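Local structure of possible flavin reductase (Haemophilus somnus 129PT, 2R0X) at residues 66-71 with 116-121; 71-76 with 146-151. The protein probably acts as an FMN-binding flavin reductase that uses NADPH to reduce flavin. All blocks are in the same frame, centred on the assembly; numbering follows the deposited sequence.

Contact 1. Residues 66-71 with 116-121; sequences RVLMVN and FDCEIT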
loop_
_atom_site.group_PDB
_atom_site.type_symbol
_atom_site.label_atom_id
_atom_site.label_comp_id
_atom_site.label_asym_id
_atom_site.label_seq_id
_atom_site.Cartn_x
_atom_site.Cartn_y
_atom_site.Cartn_z
ATOM N N ARG A 66 3.728 1.234 20.927
ATOM C CA ARG A 66 4.800 1.440 19.960
ATOM C C ARG A 66 5.395 0.185 19.324
ATOM O O ARG A 66 6.523 0.194 18.810
ATOM C CB ARG A 66 5.852 2.373 20.525
ATOM C CG ARG A 66 5.278 3.757 20.778
ATOM C CD ARG A 66 4.838 4.502 19.513
ATOM N NE ARG A 66 5.969 4.825 18.661
ATOM C CZ ARG A 66 6.671 5.949 18.763
ATOM N NH1 ARG A 66 6.345 6.907 19.613
ATOM N NH2 ARG A 66 7.735 6.090 18.003
ATOM N N VAL A 67 4.558 -0.853 19.260
ATOM C CA VAL A 67 4.855 -2.061 18.504
ATOM C C VAL A 67 3.573 -2.497 17.833
ATOM O O VAL A 67 2.480 -2.174 18.330
ATOM C CB VAL A 67 5.401 -3.191 19.414
ATOM C CG1 VAL A 67 6.827 -2.829 19.928
ATOM C CG2 VAL A 67 4.467 -3.514 20.563
ATOM N N LEU A 68 3.690 -3.217 16.724
ATOM C CA LEU A 68 2.520 -3.793 16.079
ATOM C C LEU A 68 2.973 -5.021 15.307
ATOM O O LEU A 68 4.123 -5.175 14.947
ATOM C CB LEU A 68 1.796 -2.782 15.192
ATOM C CG LEU A 68 2.490 -2.137 14.020
ATOM C CD1 LEU A 68 2.622 -3.072 12.836
ATOM C CD2 LEU A 68 1.697 -0.919 13.581
HETATM N N MSE A 69 1.982 -5.855 15.000
HETATM C CA MSE A 69 2.132 -7.000 14.105
HETATM C C MSE A 69 1.242 -6.794 12.890
HETATM O O MSE A 69 0.047 -6.517 13.066
HETATM C CB MSE A 69 1.683 -8.254 14.840
HETATM C CG MSE A 69 1.765 -9.534 14.021
HETATM SE SE MSE A 69 3.489 -10.369 13.883
HETATM C CE MSE A 69 3.633 -10.741 15.798
ATOM N N VAL A 70 1.799 -6.922 11.689
ATOM C CA VAL A 70 0.988 -6.967 10.476
ATOM C C VAL A 70 0.755 -8.445 10.160
ATOM O O VAL A 70 1.691 -9.168 9.871
ATOM C CB VAL A 70 1.655 -6.263 9.287
ATOM C CG1 VAL A 70 0.821 -6.402 8.027
ATOM C CG2 VAL A 70 1.848 -4.765 9.630
ATOM N N ASN A 71 -0.504 -8.861 10.243
ATOM C CA ASN A 71 -0.904 -10.241 9.913
ATOM C C ASN A 71 -1.632 -10.254 8.574
ATOM O O ASN A 71 -2.813 -9.853 8.505
ATOM C CB ASN A 71 -1.845 -10.766 11.015
ATOM C CG ASN A 71 -1.208 -10.769 12.371
ATOM O OD1 ASN A 71 -0.372 -11.631 12.674
ATOM N ND2 ASN A 71 -1.586 -9.816 13.207
ATOM N N PHE A 116 4.452 -9.956 10.102
ATOM C CA PHE A 116 5.568 -9.026 10.264
ATOM C C PHE A 116 5.461 -8.356 11.621
ATOM O O PHE A 116 4.537 -7.613 11.879
ATOM C CB PHE A 116 5.524 -7.913 9.215
ATOM C CG PHE A 116 5.466 -8.341 7.779
ATOM C CD1 PHE A 116 4.258 -8.567 7.152
ATOM C CD2 PHE A 116 6.607 -8.445 7.035
ATOM C CE1 PHE A 116 4.205 -8.888 5.790
ATOM C CE2 PHE A 116 6.539 -8.738 5.659
ATOM C CZ PHE A 116 5.326 -8.962 5.077
ATOM N N ASP A 117 6.405 -8.669 12.520
ATOM C CA ASP A 117 6.407 -8.075 13.876
ATOM C C ASP A 117 7.312 -6.855 13.851
ATOM O O ASP A 117 8.409 -6.952 13.358
ATOM C CB ASP A 117 6.930 -9.114 14.889
ATOM C CG ASP A 117 6.479 -8.809 16.303
ATOM O OD1 ASP A 117 5.688 -7.872 16.492
ATOM O OD2 ASP A 117 6.923 -9.543 17.219
ATOM N N CYS A 118 6.784 -5.738 14.337
ATOM C CA CYS A 118 7.387 -4.439 14.103
ATOM C C CYS A 118 7.440 -3.549 15.323
ATOM O O CYS A 118 6.634 -3.604 16.233
ATOM C CB CYS A 118 6.574 -3.684 13.046
ATOM S SG CYS A 118 6.296 -4.513 11.466
ATOM N N GLU A 119 8.449 -2.678 15.265
ATOM C CA GLU A 119 8.550 -1.538 16.159
ATOM C C GLU A 119 8.075 -0.299 15.431
ATOM O O GLU A 119 8.455 -0.082 14.285
ATOM C CB GLU A 119 10.011 -1.334 16.603
ATOM C CG GLU A 119 10.503 -2.461 17.519
ATOM C CD GLU A 119 11.984 -2.475 17.793
ATOM O OE1 GLU A 119 12.758 -1.700 17.181
ATOM O OE2 GLU A 119 12.372 -3.344 18.615
ATOM N N ILE A 120 7.249 0.520 16.091
ATOM C CA ILE A 120 6.719 1.750 15.453
ATOM C C ILE A 120 7.763 2.797 15.747
ATOM O O ILE A 120 7.777 3.410 16.813
ATOM C CB ILE A 120 5.354 2.139 16.014
ATOM C CG1 ILE A 120 4.329 1.005 15.835
ATOM C CG2 ILE A 120 4.842 3.443 15.347
ATOM C CD1 ILE A 120 2.995 1.265 16.424
ATOM N N THR A 121 8.618 3.018 14.777
ATOM C CA THR A 121 9.772 3.819 14.950
ATOM C C THR A 121 9.401 5.303 15.016
ATOM O O THR A 121 9.924 6.048 15.844
ATOM C CB THR A 121 10.702 3.503 13.813
ATOM O OG1 THR A 121 10.820 2.054 13.721
ATOM C CG2 THR A 121 12.036 4.175 14.050
#

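Contact 2. Residues 71-76 with 146-151; sequences NTLTAE and NALVYR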
loop_
_atom_site.group_PDB
_atom_site.type_symbol
_atom_site.label_atom_id
_atom_site.label_comp_id
_atom_site.label_asym_id
_atom_site.label_seq_id
_atom_site.Cartn_x
_atom_site.Cartn_y
_atom_site.Cartn_z
ATOM N N ASN A 71 -0.504 -8.861 10.243
ATOM C CA ASN A 71 -0.904 -10.241 9.913
ATOM C C ASN A 71 -1.632 -10.254 8.574
ATOM O O ASN A 71 -2.813 -9.853 8.505
ATOM C CB ASN A 71 -1.845 -10.766 11.015
ATOM C CG ASN A 71 -1.208 -10.769 12.371
ATOM O OD1 ASN A 71 -0.372 -11.631 12.674
ATOM N ND2 ASN A 71 -1.586 -9.816 13.207
ATOM N N THR A 72 -0.908 -10.607 7.539
ATOM C CA THR A 72 -1.482 -10.602 6.183
ATOM C C THR A 72 -2.342 -11.849 6.000
ATOM O O THR A 72 -1.924 -12.939 6.404
ATOM C CB THR A 72 -0.345 -10.555 5.164
ATOM O OG1 THR A 72 0.502 -9.443 5.430
ATOM C CG2 THR A 72 -0.908 -10.471 3.705
ATOM N N LEU A 73 -3.551 -11.682 5.487
ATOM C CA LEU A 73 -4.558 -12.730 5.519
ATOM C C LEU A 73 -4.526 -13.640 4.295
ATOM O O LEU A 73 -4.281 -13.201 3.169
ATOM C CB LEU A 73 -5.947 -12.121 5.668
ATOM C CG LEU A 73 -6.209 -11.284 6.919
ATOM C CD1 LEU A 73 -7.648 -10.898 6.989
ATOM C CD2 LEU A 73 -5.749 -11.967 8.201
ATOM N N THR A 74 -4.837 -14.906 4.555
ATOM C CA THR A 74 -5.071 -15.871 3.488
ATOM C C THR A 74 -6.486 -15.696 2.942
ATOM O O THR A 74 -7.369 -15.087 3.548
ATOM C CB THR A 74 -4.938 -17.335 3.941
ATOM O OG1 THR A 74 -6.077 -17.649 4.721
ATOM C CG2 THR A 74 -3.632 -17.611 4.724
ATOM N N ALA A 75 -6.729 -16.334 1.805
ATOM C CA ALA A 75 -8.035 -16.315 1.123
ATOM C C ALA A 75 -9.113 -16.903 1.983
ATOM O O ALA A 75 -10.286 -16.628 1.730
ATOM C CB ALA A 75 -7.950 -17.046 -0.224
ATOM N N GLU A 76 -8.742 -17.724 2.978
ATOM C CA GLU A 76 -9.682 -18.374 3.868
ATOM C C GLU A 76 -10.092 -17.523 5.043
ATOM O O GLU A 76 -10.953 -17.942 5.828
ATOM C CB GLU A 76 -9.084 -19.688 4.383
ATOM C CG GLU A 76 -8.916 -20.755 3.312
ATOM C CD GLU A 76 -7.795 -20.483 2.327
ATOM O OE1 GLU A 76 -6.679 -20.086 2.702
ATOM O OE2 GLU A 76 -8.027 -20.653 1.106
ATOM N N ASN A 146 -2.929 -19.166 -0.580
ATOM C CA ASN A 146 -3.485 -18.122 -1.432
ATOM C C ASN A 146 -3.814 -16.898 -0.583
ATOM O O ASN A 146 -4.209 -17.014 0.563
ATOM C CB ASN A 146 -4.733 -18.615 -2.118
ATOM C CG ASN A 146 -4.481 -19.836 -2.974
ATOM O OD1 ASN A 146 -5.153 -20.850 -2.840
ATOM N ND2 ASN A 146 -3.475 -19.772 -3.772
ATOM N N ALA A 147 -3.624 -15.720 -1.190
ATOM C CA ALA A 147 -3.819 -14.428 -0.501
ATOM C C ALA A 147 -5.243 -13.954 -0.611
ATOM O O ALA A 147 -5.893 -14.127 -1.663
ATOM C CB ALA A 147 -2.924 -13.359 -1.133
ATOM N N LEU A 148 -5.705 -13.296 0.430
ATOM C CA LEU A 148 -6.958 -12.557 0.371
ATOM C C LEU A 148 -6.698 -11.186 -0.255
ATOM O O LEU A 148 -5.842 -10.437 0.183
ATOM C CB LEU A 148 -7.508 -12.336 1.778
ATOM C CG LEU A 148 -8.917 -11.799 1.864
ATOM C CD1 LEU A 148 -9.956 -12.727 1.204
ATOM C CD2 LEU A 148 -9.301 -11.519 3.313
ATOM N N VAL A 149 -7.541 -10.832 -1.211
ATOM C CA VAL A 149 -7.489 -9.535 -1.885
ATOM C C VAL A 149 -8.870 -8.926 -1.881
ATOM O O VAL A 149 -9.850 -9.649 -2.086
ATOM C CB VAL A 149 -6.858 -9.643 -3.291
ATOM C CG1 VAL A 149 -7.070 -8.388 -4.156
ATOM C CG2 VAL A 149 -5.356 -9.974 -3.187
ATOM N N TYR A 150 -8.920 -7.615 -1.666
ATOM C CA TYR A 150 -10.180 -6.850 -1.627
ATOM C C TYR A 150 -10.200 -5.909 -2.858
ATOM O O TYR A 150 -9.235 -5.190 -3.102
ATOM C CB TYR A 150 -10.229 -6.053 -0.339
ATOM C CG TYR A 150 -11.506 -5.331 -0.016
ATOM C CD1 TYR A 150 -12.702 -6.005 0.113
ATOM C CD2 TYR A 150 -11.502 -3.942 0.162
ATOM C CE1 TYR A 150 -13.876 -5.316 0.427
ATOM C CE2 TYR A 150 -12.646 -3.263 0.490
ATOM C CZ TYR A 150 -13.829 -3.932 0.636
ATOM O OH TYR A 150 -14.963 -3.188 0.969
ATOM N N ARG A 151 -11.264 -5.995 -3.642
ATOM C CA ARG A 151 -11.420 -5.151 -4.820
ATOM C C ARG A 151 -12.914 -5.130 -5.168
ATOM O O ARG A 151 -13.604 -6.128 -5.072
ATOM C CB ARG A 151 -10.608 -5.661 -6.024
ATOM C CG ARG A 151 -10.565 -4.606 -7.117
ATOM C CD ARG A 151 -10.111 -5.129 -8.427
ATOM N NE ARG A 151 -10.418 -4.108 -9.427
ATOM C CZ ARG A 151 -10.949 -4.326 -10.624
ATOM N NH1 ARG A 151 -11.122 -5.564 -11.064
ATOM N NH2 ARG A 151 -11.278 -3.293 -11.392
HETATM O O HOH W 1 -3.567 -10.780 1.654
HETATM O O HOH W 2 -4.655 -20.691 1.038
HETATM O O HOH W 3 -7.191 -20.992 -1.292
#

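Contact 1. Residues 66-71 with 116-121
Leu-68 and Cys-118 exchange backbone hydrogen bonds midway along two antiparallel neighbours, strands 67-72 and 114-126, in the curled sheet of the split barrel-like fold. Val-70 and Phe-116 make a second hydrogen-bonded pair; the non-hydrogen-bonded pairs Val-67 with Glu-119 and Met-69 with Asp-117 alternate with these two. The tightly packed face carries Leu-68, Val-70, Phe-116 and Cys-118, small or apolar residues suited to meeting Leu-48 and Val-50 of strand 46-53 and Leu-132 and Cys-134 of strand 129-141. Leu-68 holds CG between its own N and carbonyl carbon (chi1 61°), which lets the fork divide: CD1 lies 4.0 Å from Cys-118 CB, while CD2 reaches Ile-120 CD1 at 3.8 Å. Val-70 offers its CB to the CD1 corner of the Phe-116 ring, 4.1 Å away, and that phenylalanine also packs on Ala-11 of the second subunit.

On the reverse face, which carries Val-67, Met-69, Asp-117 and Glu-119, loop residues Leu-102, Thr-104 and Ser-106 lie against the first three. Met-69, present as selenomethionine, folds its methyl over the neighbouring acid, with CE 3.5 Å from Asp-117 CG. The buried carboxylate is satisfied from that loop by Thr-104 OG1 and the backbone N of Thr-103. Further along, Val-67 and Glu-119 are partly exposed and meet loosely, CG1 to CG at 4.4 Å, which suits a glutamate whose charged end can stay near solvent.

The partly exposed end is closed by Arg-66, which has left helix 59-65 with a positive phi. Its O accepts from Ile-120 N at 2.8 Å. Arg-66 curls its long side chain back so that NE and NH2 both grip Ile-120 O side-on, each at 2.9 Å, from the same face of the carbonyl and with the oxygen lying in the guanidinium plane.

Contact 2. Residues 71-76 with 146-151
This is a single beta bridge, Thr-74 with Ala-147, made where the chain running on from strand 67-72 of the split barrel-like fold passes the start of strand 148-151. Two backbone hydrogen bonds bracket it: Leu-148 N gives a nearly straight bond to Leu-73 O at 3.1 Å, and Ala-75 N donates to Asn-146 O at 2.9 Å. A water donating to both Leu-73 O and Leu-148 O continues the link beyond the direct bonds.

The apolar part is small. Leu-73 and Leu-148 run alongside each other in the same direction, CD1 to CD2 at 4.1 Å. Leu-73 also packs on Val-19 and Ile-21 of strand 17-25, and Leu-148 on Tyr-155, so branched apolar side chains suit the site; Ser-81 and Ser-78 of helix 78-84 add cover. Ala-75, with just a methyl group, fits beside the asparagine, its CB 4.0 Å from Asn-146 CB.

The buried Thr-74 sets OG1 between its own N and carbonyl carbon (chi1 73°), where it accepts from Glu-76 N at 3.2 Å: an ST turn that fixes the backbone just before helix 78-84. Glu-76 and Asn-146 make the solvent side. Glu-76 curls back at chi2 (72°) and meets the other segment through water. One water joins OE1 to the backbone N of Asn-146; a second donates to Glu-76 OE2 and to Asn-146 OD1, at 2.6 Å each.

Overall arrangement
Contacts 1 and 2 lie on opposite sides of the chain's centre, with their own centres 19 Å apart, yet strand 67-72 runs through both and Asn-71 belongs to each. Along the chain the segments alternate: 66-71, 71-76, 116-121, then 146-151. Contact 1 pairs the strand with 114-126 inside the curled sheet, whereas contact 2 ties the chain just past the strand's end to 148-151, near the C-terminus. The two meet where Phe-116 CE1 lies 3.8 Å from Thr-72 OG1. Distant parts of the flavin reductase-like domain are thus joined through one strand, and both contacts have residues that touch the second subunit.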